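Local coordinates for protein lactaldehyde dehydrogenase (Methanocaldococcus jannaschii, PDB 3PQA) that oxidises lactaldehyde to lactate with NAD, preferring it to NADP, in the biosynthesis of coenzyme F420, at residues B[243-248]-B[278-283]; B[269-274]-B[370-375]; B[355-360]-B[376-381]; B[364-369]-B[389-394]; B[395-400]-B[414-419]. All blocks are in the same frame, centred on the assembly; numbering follows the deposited sequence. Where two conformers were deposited one is given.

How the interactions relate
Interactions 1, 3 and 5 are parallel pairings in one mixed sheet, where the strands run side by side in the order 418-421, 396-400, 246-250, 278-284, 373-379, 350-357. Interaction 5 lies beside interaction 1 (centres about 9 Å apart), and interaction 3 follows beyond strand 278-284, its centre about 11 Å from that of interaction 1. Interactions 2 and 4 join loops, several of which lead into these strands. Along the chain interaction 1 closes before 3, 4 and 5 open, whereas 2 alternates with 1, 3 and 4. Interactions 1, 2, 4 and 5 gather near the probable catalytic Cys275, interaction 3 continues the sheet away from it, and interaction 5 carries the sheet into a second subunit.

Interaction 1: B[243-248]-B[278-283]; sequences GGVNPN and VGMILV
The beta-alpha-beta unit of strand 246-250, helix 256-268 and strand 278-284 sets Pro247 beside Met280 and Asn248 beside Ile281 as parallel neighbours. Asn246 O receives Gly279 N at 3.0 Å with a fairly straight N-H...O angle of 160°. The same oxygen takes a weak bond from Met280 N, and Asn248 ND2 adds another weak one from its own strand, so three donors share one buried carbonyl. Further along, Asn248 N donates to Met280 O (2.9 Å) and Leu282 N to Asn248 O (2.9 Å), the alternation expected of a parallel pair. Glycine suits position 279 because a beta carbon there would run into Asn246 N. In the fold this pairing lies inside the mixed sheet, with helix 256-268 packed on the face that carries Asn248 and Ile281. On that face the amide of Asn248 lies against Val278, ND2 coming within 3.6 Å of Val278 CG2, while its OD1 is held by Ser425 N. On the other face Met280 CG rests on Pro247 CB at 3.9 Å. A bend at the last torsion of Met280 (chi3 111°) then carries CE over to Val245 CG1, 3.8 Å away, the two side chains crossing at about a right angle; a flexible thioether can follow such a path. The Asn246 amide reaches Ser277 O and Cys275 O through ND2, tying the strand to the probable catalytic cysteine loop.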
# COMPACT_ATOMS: atom_id res chain seq x y z
N GLY B 243 23.14 17.54 -7.20
CA GLY B 243 22.84 18.85 -6.68
C GLY B 243 21.90 19.63 -7.56
O GLY B 243 21.15 19.06 -8.37
N GLY B 244 21.96 20.95 -7.43
CA GLY B 244 21.13 21.83 -8.23
C GLY B 244 21.29 23.28 -7.83
O GLY B 244 21.99 23.57 -6.86
N VAL B 245 20.68 24.17 -8.59
CA VAL B 245 20.60 25.59 -8.22
C VAL B 245 19.16 25.81 -7.79
O VAL B 245 18.32 26.10 -8.63
CB VAL B 245 20.91 26.50 -9.41
CG1 VAL B 245 20.80 27.97 -8.99
CG2 VAL B 245 22.30 26.20 -9.96
N ASN B 246 18.88 25.64 -6.50
CA ASN B 246 17.50 25.45 -6.05
C ASN B 246 16.73 26.77 -5.89
O ASN B 246 17.07 27.57 -5.04
CB ASN B 246 17.48 24.65 -4.76
CG ASN B 246 18.23 23.34 -4.90
OD1 ASN B 246 17.84 22.47 -5.65
ND2 ASN B 246 19.32 23.23 -4.18
N PRO B 247 15.70 26.99 -6.71
CA PRO B 247 15.02 28.30 -6.69
C PRO B 247 14.02 28.40 -5.56
O PRO B 247 13.26 27.46 -5.33
CB PRO B 247 14.31 28.35 -8.04
CG PRO B 247 13.95 26.91 -8.30
CD PRO B 247 15.14 26.12 -7.77
N ASN B 248 14.05 29.53 -4.87
CA ASN B 248 13.15 29.80 -3.76
C ASN B 248 12.38 31.06 -4.12
O ASN B 248 12.97 32.09 -4.32
CB ASN B 248 13.95 29.98 -2.47
CG ASN B 248 14.51 28.66 -1.91
OD1 ASN B 248 14.08 28.21 -0.85
ND2 ASN B 248 15.48 28.06 -2.61
N VAL B 278 19.71 26.94 -0.76
CA VAL B 278 19.10 27.97 -1.59
C VAL B 278 20.12 28.38 -2.66
O VAL B 278 21.25 28.78 -2.34
CB VAL B 278 18.72 29.20 -0.72
CG1 VAL B 278 18.34 30.43 -1.59
CG2 VAL B 278 17.59 28.83 0.26
N GLY B 279 19.71 28.29 -3.93
CA GLY B 279 20.55 28.63 -5.08
C GLY B 279 20.21 29.98 -5.68
O GLY B 279 21.08 30.66 -6.25
N MET B 280 18.94 30.36 -5.59
CA MET B 280 18.51 31.70 -6.03
C MET B 280 17.21 32.04 -5.32
O MET B 280 16.45 31.14 -4.95
CB MET B 280 18.37 31.79 -7.57
CG MET B 280 17.24 30.96 -8.24
SD MET B 280 17.16 31.07 -10.07
CE MET B 280 17.67 29.40 -10.56
N ILE B 281 16.97 33.33 -5.10
CA ILE B 281 15.69 33.77 -4.54
C ILE B 281 15.05 34.64 -5.61
O ILE B 281 15.69 35.59 -6.09
CB ILE B 281 15.86 34.59 -3.21
CG1 ILE B 281 16.54 33.73 -2.14
CG2 ILE B 281 14.50 35.13 -2.71
CD1 ILE B 281 16.85 34.47 -0.84
N LEU B 282 13.83 34.27 -6.01
CA LEU B 282 12.99 35.10 -6.87
C LEU B 282 11.98 35.80 -5.98
O LEU B 282 11.28 35.16 -5.20
CB LEU B 282 12.30 34.24 -7.95
CG LEU B 282 13.19 33.23 -8.69
CD1 LEU B 282 12.37 32.46 -9.72
CD2 LEU B 282 14.36 33.95 -9.35
N VAL B 283 11.91 37.12 -6.09
CA VAL B 283 11.03 37.90 -5.22
C VAL B 283 10.20 38.87 -6.05
O VAL B 283 10.70 39.49 -6.99
CB VAL B 283 11.82 38.62 -4.07
CG1 VAL B 283 12.89 39.58 -4.62
CG2 VAL B 283 10.87 39.31 -3.09

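Interaction 2: B[269-274]-B[370-375]; sequences IYAGQV and FAPVIP
An in-between first torsion of Phe370 (chi1 -114°, far from any staggered value) swings its ring across the backbone of Gln273, whose own CG stands beside its backbone N (chi1 -54°) and leads the amide away from the ring. Gln273 CA sits over one ring face, 3.9 Å from the Phe370 centroid and 22° off the normal, a CH-pi contact. Gln273 CB adds to it at 3.7 Å from Phe370 CD2, near the rim, and Val274 N lies over the same face. The Glu-x-Phe-x-Pro sequence to which Phe370 and Pro372 belong is a signature of aldehyde dehydrogenases, and in relatives it borders the nicotinamide end of the NAD site; here the Phe370 side chain lies about 5 Å from that of the probable catalytic Cys275. Next to the ring the backbones of 271-273 and 370-372 run close together. Glycine suits position 272 on two counts: its phi is positive, and a beta carbon would collide with Ala371 O. Water 1 fills the joint, donating to Gly272 O at 2.6 Å and accepting from Ala371 N at 3.2 Å. Ala271 O comes within 3.1 Å of Pro372 CD: proline, with no N-H to offer, packs ring carbons on this carbonyl. The extended Gln273 side chain sends NE2 over the rim of one Tyr270 face, where it gives a weak bond to Tyr270 O, and OE1 to Ile318 N.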
# COMPACT_ATOMS: atom_id res chain seq x y z
N ILE B 269 22.94 27.55 6.29
CA ILE B 269 23.27 26.27 6.90
C ILE B 269 24.44 25.60 6.16
O ILE B 269 24.46 25.55 4.92
CB ILE B 269 22.04 25.33 6.96
CG1 ILE B 269 21.13 25.72 8.13
CG2 ILE B 269 22.44 23.83 7.06
CD1 ILE B 269 21.69 25.39 9.52
N TYR B 270 25.39 25.08 6.94
CA TYR B 270 26.64 24.47 6.45
C TYR B 270 27.30 25.28 5.32
O TYR B 270 27.83 24.72 4.36
CB TYR B 270 26.45 22.97 6.10
CG TYR B 270 27.77 22.22 5.90
CD1 TYR B 270 28.84 22.38 6.80
CD2 TYR B 270 27.96 21.38 4.82
CE1 TYR B 270 30.04 21.69 6.62
CE2 TYR B 270 29.16 20.69 4.62
CZ TYR B 270 30.20 20.85 5.53
OH TYR B 270 31.39 20.18 5.32
N ALA B 271 27.29 26.60 5.47
CA ALA B 271 27.93 27.52 4.51
C ALA B 271 27.43 27.32 3.08
O ALA B 271 28.17 27.52 2.11
CB ALA B 271 29.47 27.40 4.60
N GLY B 272 26.18 26.88 2.93
CA GLY B 272 25.59 26.62 1.62
C GLY B 272 26.06 25.35 0.92
O GLY B 272 25.77 25.14 -0.26
N GLN B 273 26.79 24.48 1.64
CA GLN B 273 27.32 23.25 1.04
C GLN B 273 26.33 22.10 1.21
O GLN B 273 26.68 21.03 1.71
CB GLN B 273 28.68 22.89 1.65
CG GLN B 273 29.69 24.02 1.57
CD GLN B 273 30.99 23.68 2.27
OE1 GLN B 273 32.02 23.49 1.61
NE2 GLN B 273 30.96 23.59 3.59
N VAL B 274 25.08 22.34 0.80
CA VAL B 274 24.05 21.29 0.85
C VAL B 274 23.43 21.17 -0.54
O VAL B 274 23.23 22.19 -1.22
CB VAL B 274 22.95 21.59 1.91
CG1 VAL B 274 22.15 20.32 2.24
CG2 VAL B 274 23.52 22.20 3.18
N PHE B 370 27.78 25.72 -4.14
CA PHE B 370 28.05 25.07 -2.85
C PHE B 370 28.77 26.05 -1.92
O PHE B 370 29.88 25.79 -1.43
CB PHE B 370 28.89 23.79 -3.05
CG PHE B 370 28.16 22.52 -2.69
CD1 PHE B 370 26.89 22.26 -3.21
CD2 PHE B 370 28.74 21.60 -1.83
CE1 PHE B 370 26.22 21.09 -2.87
CE2 PHE B 370 28.07 20.43 -1.48
CZ PHE B 370 26.81 20.18 -2.00
N ALA B 371 28.15 27.21 -1.73
CA ALA B 371 28.78 28.31 -1.02
C ALA B 371 27.72 29.25 -0.49
O ALA B 371 26.57 29.22 -0.96
CB ALA B 371 29.71 29.06 -1.95
N PRO B 372 28.09 30.12 0.47
CA PRO B 372 27.08 31.00 1.05
C PRO B 372 26.89 32.26 0.21
O PRO B 372 27.04 33.38 0.70
CB PRO B 372 27.67 31.34 2.42
CG PRO B 372 29.17 31.33 2.17
CD PRO B 372 29.39 30.22 1.17
N VAL B 373 26.57 32.05 -1.07
CA VAL B 373 26.43 33.11 -2.07
C VAL B 373 25.01 33.05 -2.65
O VAL B 373 24.65 32.08 -3.32
CB VAL B 373 27.45 32.95 -3.23
CG1 VAL B 373 27.20 33.98 -4.33
CG2 VAL B 373 28.88 33.03 -2.71
N ILE B 374 24.23 34.10 -2.39
CA ILE B 374 22.81 34.13 -2.73
C ILE B 374 22.46 35.24 -3.73
O ILE B 374 22.49 36.43 -3.37
CB ILE B 374 21.92 34.31 -1.48
CG1 ILE B 374 22.36 33.37 -0.33
CG2 ILE B 374 20.42 34.18 -1.84
CD1 ILE B 374 22.34 31.85 -0.68
N PRO B 375 22.12 34.85 -4.98
CA PRO B 375 21.57 35.80 -5.94
C PRO B 375 20.08 35.99 -5.70
O PRO B 375 19.35 35.01 -5.45
CB PRO B 375 21.80 35.13 -7.28
CG PRO B 375 21.73 33.64 -6.94
CD PRO B 375 22.27 33.50 -5.55
O HOH W 1 25.04 26.81 -2.17

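Interaction 3: B[355-360]-B[376-381]; sequences ILEVDR and IIRTNE
Glu357 and Arg378 lock together across two parallel strands, 350-357 and 373-379, of the mixed sheet. The guanidinium grips the carboxylate side-on with two nitrogens: Arg378 NE reaches Glu357 OE2 at 2.7 Å, and Arg378 NH1 reaches Glu357 OE1 at 2.9 Å. Each oxygen is met on its syn side, and the two flat groups are nearly coplanar, 9° apart, which suits a fork of two bonds. Glu357 gets there on an extended chain with CG anti to the backbone N (chi1 173°), whereas the arginine has to bend at chi3. Beneath the ion pair, the strands are joined by Ile376 N to Leu356 O (2.8 Å) and Val358 N to Ile376 O (2.9 Å). Branched, apolar side chains cover the sheet on its two faces: Ile355 CG2 touches Ile376 CD1 at 3.5 Å, close to helix 288-300, and Val358 CG2 meets Ile377 CG1 at 3.7 Å. At Val358 O the direct pairing gives way to water 2, which accepts from Arg378 N and donates to Val358 O and Glu357 OE2. Arg378 NH2 forms a second salt bridge, to Asp289 OD1.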
# COMPACT_ATOMS: atom_id res chain seq x y z
N ILE B 355 25.56 38.21 -0.69
CA ILE B 355 24.25 38.41 -1.27
C ILE B 355 24.39 39.42 -2.40
O ILE B 355 25.04 40.45 -2.24
CB ILE B 355 23.26 38.95 -0.22
CG1 ILE B 355 23.19 38.00 0.99
CG2 ILE B 355 21.87 39.19 -0.83
CD1 ILE B 355 22.38 38.55 2.14
N LEU B 356 23.82 39.09 -3.56
CA LEU B 356 23.82 40.00 -4.69
C LEU B 356 22.43 40.11 -5.28
O LEU B 356 21.67 39.13 -5.27
CB LEU B 356 24.76 39.48 -5.79
CG LEU B 356 26.26 39.36 -5.53
CD1 LEU B 356 26.58 38.00 -4.93
CD2 LEU B 356 27.02 39.54 -6.83
N GLU B 357 22.08 41.28 -5.79
CA GLU B 357 20.91 41.39 -6.63
C GLU B 357 21.37 41.24 -8.07
O GLU B 357 22.33 41.90 -8.48
CB GLU B 357 20.14 42.70 -6.44
CG GLU B 357 19.01 42.80 -7.47
CD GLU B 357 17.97 43.87 -7.19
OE1 GLU B 357 18.06 44.58 -6.17
OE2 GLU B 357 17.03 43.96 -8.01
N VAL B 358 20.73 40.34 -8.81
CA VAL B 358 21.13 40.05 -10.19
C VAL B 358 19.91 39.94 -11.10
O VAL B 358 18.76 39.93 -10.63
CB VAL B 358 21.98 38.74 -10.27
CG1 VAL B 358 23.15 38.78 -9.29
CG2 VAL B 358 21.11 37.51 -10.01
N ASP B 359 20.14 39.84 -12.41
CA ASP B 359 19.04 39.52 -13.31
C ASP B 359 19.07 38.04 -13.68
O ASP B 359 20.05 37.34 -13.40
CB ASP B 359 18.97 40.46 -14.53
CG ASP B 359 20.09 40.24 -15.53
OD1 ASP B 359 20.57 39.10 -15.70
OD2 ASP B 359 20.47 41.24 -16.19
N ARG B 360 17.99 37.57 -14.31
CA ARG B 360 17.82 36.14 -14.63
C ARG B 360 18.94 35.53 -15.47
O ARG B 360 19.11 34.31 -15.49
CB ARG B 360 16.45 35.91 -15.30
CG ARG B 360 16.24 36.66 -16.61
CD ARG B 360 14.90 36.28 -17.23
NE ARG B 360 14.84 34.85 -17.53
CZ ARG B 360 13.74 34.20 -17.92
NH1 ARG B 360 12.59 34.85 -18.06
NH2 ARG B 360 13.80 32.90 -18.16
N ILE B 376 19.65 37.25 -5.74
CA ILE B 376 18.25 37.61 -5.59
C ILE B 376 17.83 38.30 -6.88
O ILE B 376 18.53 39.21 -7.34
CB ILE B 376 18.04 38.57 -4.39
CG1 ILE B 376 18.43 37.88 -3.07
CG2 ILE B 376 16.57 39.06 -4.36
CD1 ILE B 376 18.50 38.80 -1.87
N ILE B 377 16.72 37.86 -7.46
CA ILE B 377 16.22 38.41 -8.71
C ILE B 377 14.83 38.94 -8.47
O ILE B 377 13.94 38.20 -8.06
CB ILE B 377 16.16 37.33 -9.83
CG1 ILE B 377 17.52 36.68 -10.06
CG2 ILE B 377 15.55 37.92 -11.11
CD1 ILE B 377 17.83 35.50 -9.11
N ARG B 378 14.63 40.23 -8.72
CA ARG B 378 13.28 40.78 -8.58
C ARG B 378 12.55 40.63 -9.91
O ARG B 378 13.12 40.87 -10.98
CB ARG B 378 13.28 42.24 -8.08
CG ARG B 378 13.56 43.31 -9.12
CD ARG B 378 13.49 44.69 -8.50
NE ARG B 378 14.53 44.88 -7.49
CZ ARG B 378 14.45 45.71 -6.45
NH1 ARG B 378 15.46 45.80 -5.60
NH2 ARG B 378 13.35 46.44 -6.26
N THR B 379 11.30 40.17 -9.85
CA THR B 379 10.57 39.90 -11.07
C THR B 379 9.06 39.95 -10.84
O THR B 379 8.61 40.15 -9.72
CB THR B 379 10.98 38.54 -11.68
OG1 THR B 379 10.38 38.40 -12.97
CG2 THR B 379 10.56 37.39 -10.79
N ASN B 380 8.29 39.75 -11.91
CA ASN B 380 6.85 39.61 -11.75
C ASN B 380 6.44 38.15 -11.60
O ASN B 380 7.15 37.24 -12.01
CB ASN B 380 6.11 40.28 -12.89
CG ASN B 380 6.14 41.79 -12.79
OD1 ASN B 380 5.78 42.36 -11.75
ND2 ASN B 380 6.59 42.44 -13.85
N GLU B 381 5.27 37.93 -11.01
CA GLU B 381 4.84 36.58 -10.69
C GLU B 381 4.87 35.64 -11.91
O GLU B 381 5.34 34.50 -11.82
CB GLU B 381 3.45 36.61 -10.09
CG GLU B 381 3.02 35.28 -9.55
CD GLU B 381 1.74 35.38 -8.79
OE1 GLU B 381 1.63 36.25 -7.89
OE2 GLU B 381 0.86 34.57 -9.11
O HOH W 2 16.76 41.67 -9.88

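Interaction 4: B[364-369]-B[389-394]; sequences LCKTET and NSTEYG
Lys366 meets Ser390 through a carbon and not through its ammonium group: CE lies 3.5 Å from Ser390 O, while NZ is farther from the same oxygen at 4.1 Å. Bends at chi2 and chi4 of the lysine bring CE alongside Ser390 O. Thr391 makes the next touch, its methyl CG2 approaching Cys365 O at 3.6 Å. Its first torsion (chi1 78°) divides the work of the two branches: the methyl is presented to segment 364-369, and OG1 turns back to accept from Tyr393 N at 3.0 Å. That bond closes an ST turn, for which threonine is well fitted because its other branch remains available for packing. With alanine in place of Thr391, Tyr393 N would probably lose its side-chain acceptor and a gap would be likely beside Cys365 O. The Tyr393 ring brings its edge toward Lys366 O, with CE2 at 4.2 Å. Its hydroxyl shares water 3 with the other loop: Tyr393 OH lies 2.7 Å from the water, which accepts from Glu368 N. Both loops lead into strands of the mixed sheet, 373-379 and 396-400, and they border the probable NAD site, the Tyr393 side chain lying about 3 Å from that of Ser223. Glu368 OE2 is itself bonded to Gly244 N. With a water as the polar link and a few van der Waals touches otherwise, the mutual position of the loops probably depends much on outside bonds such as that from Gly244 to Glu368.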
# COMPACT_ATOMS: atom_id res chain seq x y z
N LEU B 364 25.22 33.24 -11.68
CA LEU B 364 24.80 32.60 -10.43
C LEU B 364 23.48 31.84 -10.57
O LEU B 364 23.23 30.89 -9.83
CB LEU B 364 24.69 33.61 -9.29
CG LEU B 364 25.99 34.27 -8.82
CD1 LEU B 364 25.71 35.36 -7.78
CD2 LEU B 364 26.96 33.23 -8.28
N CYS B 365 22.63 32.27 -11.50
CA CYS B 365 21.35 31.59 -11.74
C CYS B 365 21.52 30.22 -12.43
O CYS B 365 20.57 29.45 -12.54
CB CYS B 365 20.41 32.48 -12.56
SG CYS B 365 19.96 34.02 -11.74
N LYS B 366 22.73 29.94 -12.91
CA LYS B 366 22.98 28.71 -13.64
C LYS B 366 24.05 27.86 -12.97
O LYS B 366 24.32 26.74 -13.41
CB LYS B 366 23.40 29.02 -15.09
CG LYS B 366 22.30 29.63 -15.96
CD LYS B 366 21.14 28.63 -16.20
CE LYS B 366 20.18 29.09 -17.32
NZ LYS B 366 20.81 29.04 -18.67
N THR B 367 24.65 28.37 -11.91
CA THR B 367 25.83 27.74 -11.32
C THR B 367 25.58 27.30 -9.89
O THR B 367 25.24 28.12 -9.03
CB THR B 367 27.05 28.70 -11.38
OG1 THR B 367 27.24 29.16 -12.73
CG2 THR B 367 28.33 28.03 -10.87
N GLU B 368 25.76 26.01 -9.63
CA GLU B 368 25.75 25.51 -8.25
C GLU B 368 27.09 25.81 -7.59
O GLU B 368 28.11 25.22 -7.96
CB GLU B 368 25.46 24.00 -8.20
CG GLU B 368 25.35 23.47 -6.77
CD GLU B 368 25.05 21.97 -6.69
OE1 GLU B 368 25.51 21.20 -7.55
OE2 GLU B 368 24.36 21.57 -5.74
N THR B 369 27.09 26.73 -6.63
CA THR B 369 28.35 27.19 -6.03
C THR B 369 28.72 26.43 -4.75
O THR B 369 29.86 26.50 -4.31
CB THR B 369 28.33 28.72 -5.74
OG1 THR B 369 27.27 29.01 -4.83
CG2 THR B 369 28.15 29.53 -7.03
N ASN B 389 12.43 27.03 -13.63
CA ASN B 389 12.59 25.80 -14.43
C ASN B 389 13.68 25.88 -15.49
O ASN B 389 13.86 24.94 -16.27
CB ASN B 389 11.27 25.45 -15.12
CG ASN B 389 10.22 24.92 -14.16
OD1 ASN B 389 10.53 24.42 -13.08
ND2 ASN B 389 8.97 24.96 -14.59
N SER B 390 14.40 26.99 -15.51
CA SER B 390 15.32 27.28 -16.62
C SER B 390 16.71 26.62 -16.53
O SER B 390 17.56 26.84 -17.41
CB SER B 390 15.46 28.79 -16.80
OG SER B 390 16.16 29.36 -15.71
N THR B 391 16.95 25.83 -15.48
CA THR B 391 18.26 25.20 -15.29
C THR B 391 18.23 23.76 -15.77
O THR B 391 17.17 23.21 -16.06
CB THR B 391 18.77 25.22 -13.82
OG1 THR B 391 18.11 24.20 -13.05
CG2 THR B 391 18.56 26.59 -13.17
N GLU B 392 19.41 23.15 -15.84
CA GLU B 392 19.56 21.76 -16.19
C GLU B 392 19.23 20.84 -15.01
O GLU B 392 19.20 19.63 -15.16
CB GLU B 392 20.98 21.49 -16.68
CG GLU B 392 21.26 22.05 -18.08
CD GLU B 392 22.42 21.34 -18.76
OE1 GLU B 392 23.49 21.20 -18.12
OE2 GLU B 392 22.25 20.91 -19.93
N TYR B 393 19.01 21.44 -13.84
CA TYR B 393 18.81 20.69 -12.59
C TYR B 393 17.34 20.65 -12.19
O TYR B 393 16.50 21.32 -12.80
CB TYR B 393 19.63 21.32 -11.46
CG TYR B 393 21.09 21.49 -11.80
CD1 TYR B 393 21.93 20.38 -11.89
CD2 TYR B 393 21.63 22.76 -12.03
CE1 TYR B 393 23.29 20.54 -12.22
CE2 TYR B 393 22.98 22.92 -12.34
CZ TYR B 393 23.80 21.81 -12.43
OH TYR B 393 25.13 21.98 -12.75
N GLY B 394 17.03 19.86 -11.17
CA GLY B 394 15.66 19.76 -10.70
C GLY B 394 15.56 19.03 -9.37
O GLY B 394 14.80 18.06 -9.25
O HOH W 3 26.54 24.05 -11.75

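Interaction 5: B[395-400]-B[414-419]; sequences LHSAIF and LEFGGV
Phe416 lays one face of its ring against Ser397, whose CB sits 3.7 Å from the centroid and 17° off the ring normal in a CH-pi contact. The ring is brought there with CG beside the backbone N (chi1 -71°), and its CD1 reaches His396 O at 3.4 Å. Ser397 is small enough to lie under an aromatic ring, and its OG lies at the rim of that ring, by CD2: Leu414 CD1 stands 3.5 Å from Ser397 OG, and Val419 CG2 is close as well. On the other face of the sheet the His396 imidazole leans obliquely over Gly418, CD2 to CA 3.5 Å, where any beta carbon would strike NE2; glycine is therefore the fitting neighbour. His396 ND1 is bonded to Ser425 O, and Phe434 meets this ring with its plane almost perpendicular. These side chains flank a parallel pairing in the beta-alpha-beta unit of strand 396-400, helix 404-413 and strand 418-421. Gly418 N donates to Leu395 O (3.0 Å), and Gly418 O receives Ser397 N (2.9 Å) together with a weak bond from Ser397 OG. Replacing Phe416 with alanine is likely to uncover Ser397 CB and leave a gap beside Pro247, which also packs on the ring. Gly418 and Val419 further pair with a strand of the second subunit, and Leu414 O accepts from Lys458 of that subunit. Backbone bonds thus supply the polar grip, while the buried serine hydroxyl, weakly held across this contact, lies mostly among carbon atoms.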
# COMPACT_ATOMS: atom_id res chain seq x y z
N LEU B 395 16.33 19.48 -8.39
CA LEU B 395 16.28 18.88 -7.05
C LEU B 395 15.13 19.45 -6.20
O LEU B 395 14.04 18.90 -6.21
CB LEU B 395 17.64 19.00 -6.35
CG LEU B 395 17.79 18.17 -5.07
CD1 LEU B 395 17.29 16.73 -5.27
CD2 LEU B 395 19.23 18.17 -4.61
N HIS B 396 15.36 20.56 -5.47
CA HIS B 396 14.29 21.17 -4.69
C HIS B 396 13.97 22.60 -5.13
O HIS B 396 14.83 23.32 -5.61
CB HIS B 396 14.66 21.16 -3.20
CG HIS B 396 14.26 19.91 -2.48
ND1 HIS B 396 14.14 19.85 -1.11
CD2 HIS B 396 13.94 18.67 -2.93
CE1 HIS B 396 13.77 18.63 -0.74
NE2 HIS B 396 13.64 17.90 -1.84
N SER B 397 12.71 23.00 -4.93
CA SER B 397 12.28 24.36 -5.13
C SER B 397 11.39 24.74 -3.94
O SER B 397 10.96 23.86 -3.19
CB SER B 397 11.49 24.47 -6.44
OG SER B 397 10.39 23.57 -6.45
N ALA B 398 11.14 26.03 -3.77
CA ALA B 398 10.28 26.46 -2.66
C ALA B 398 9.49 27.66 -3.10
O ALA B 398 9.95 28.42 -3.97
CB ALA B 398 11.10 26.79 -1.39
N ILE B 399 8.33 27.82 -2.47
CA ILE B 399 7.47 28.98 -2.70
C ILE B 399 6.86 29.46 -1.38
O ILE B 399 6.37 28.66 -0.57
CB ILE B 399 6.36 28.68 -3.72
CG1 ILE B 399 5.44 29.89 -3.86
CG2 ILE B 399 5.55 27.43 -3.34
CD1 ILE B 399 4.67 29.93 -5.11
N PHE B 400 6.90 30.77 -1.18
CA PHE B 400 6.34 31.38 0.00
C PHE B 400 5.13 32.17 -0.46
O PHE B 400 5.26 33.10 -1.27
CB PHE B 400 7.37 32.28 0.68
CG PHE B 400 8.54 31.52 1.26
CD1 PHE B 400 9.60 31.13 0.46
CD2 PHE B 400 8.54 31.18 2.62
CE1 PHE B 400 10.66 30.40 0.99
CE2 PHE B 400 9.61 30.45 3.17
CZ PHE B 400 10.68 30.08 2.35
N LEU B 414 6.34 23.45 -11.10
CA LEU B 414 7.77 23.45 -10.82
C LEU B 414 8.35 22.07 -11.11
O LEU B 414 7.90 21.06 -10.55
CB LEU B 414 8.03 23.86 -9.36
CG LEU B 414 7.81 25.35 -9.08
CD1 LEU B 414 7.76 25.58 -7.60
CD2 LEU B 414 8.94 26.15 -9.70
N GLU B 415 9.37 22.04 -11.97
CA GLU B 415 9.97 20.81 -12.47
C GLU B 415 11.08 20.34 -11.52
O GLU B 415 12.27 20.39 -11.85
CB GLU B 415 10.47 21.03 -13.91
CG GLU B 415 9.33 21.17 -14.93
CD GLU B 415 9.75 21.73 -16.29
OE1 GLU B 415 10.94 22.05 -16.50
OE2 GLU B 415 8.87 21.84 -17.17
N PHE B 416 10.66 19.87 -10.35
CA PHE B 416 11.59 19.52 -9.27
C PHE B 416 11.17 18.23 -8.58
O PHE B 416 9.97 17.88 -8.56
CB PHE B 416 11.68 20.68 -8.26
CG PHE B 416 12.43 21.86 -8.82
CD1 PHE B 416 13.80 21.99 -8.61
CD2 PHE B 416 11.76 22.81 -9.62
CE1 PHE B 416 14.51 23.07 -9.18
CE2 PHE B 416 12.46 23.89 -10.19
CZ PHE B 416 13.83 24.02 -9.95
N GLY B 417 12.14 17.54 -7.99
CA GLY B 417 11.86 16.37 -7.14
C GLY B 417 11.14 16.70 -5.84
O GLY B 417 10.43 15.85 -5.27
N GLY B 418 11.35 17.92 -5.34
CA GLY B 418 10.67 18.39 -4.14
C GLY B 418 10.22 19.83 -4.30
O GLY B 418 10.93 20.66 -4.86
N VAL B 419 9.03 20.12 -3.79
CA VAL B 419 8.53 21.49 -3.74
C VAL B 419 8.11 21.78 -2.31
O VAL B 419 7.21 21.10 -1.75
CB VAL B 419 7.30 21.70 -4.63
CG1 VAL B 419 6.80 23.16 -4.52
CG2 VAL B 419 7.63 21.34 -6.08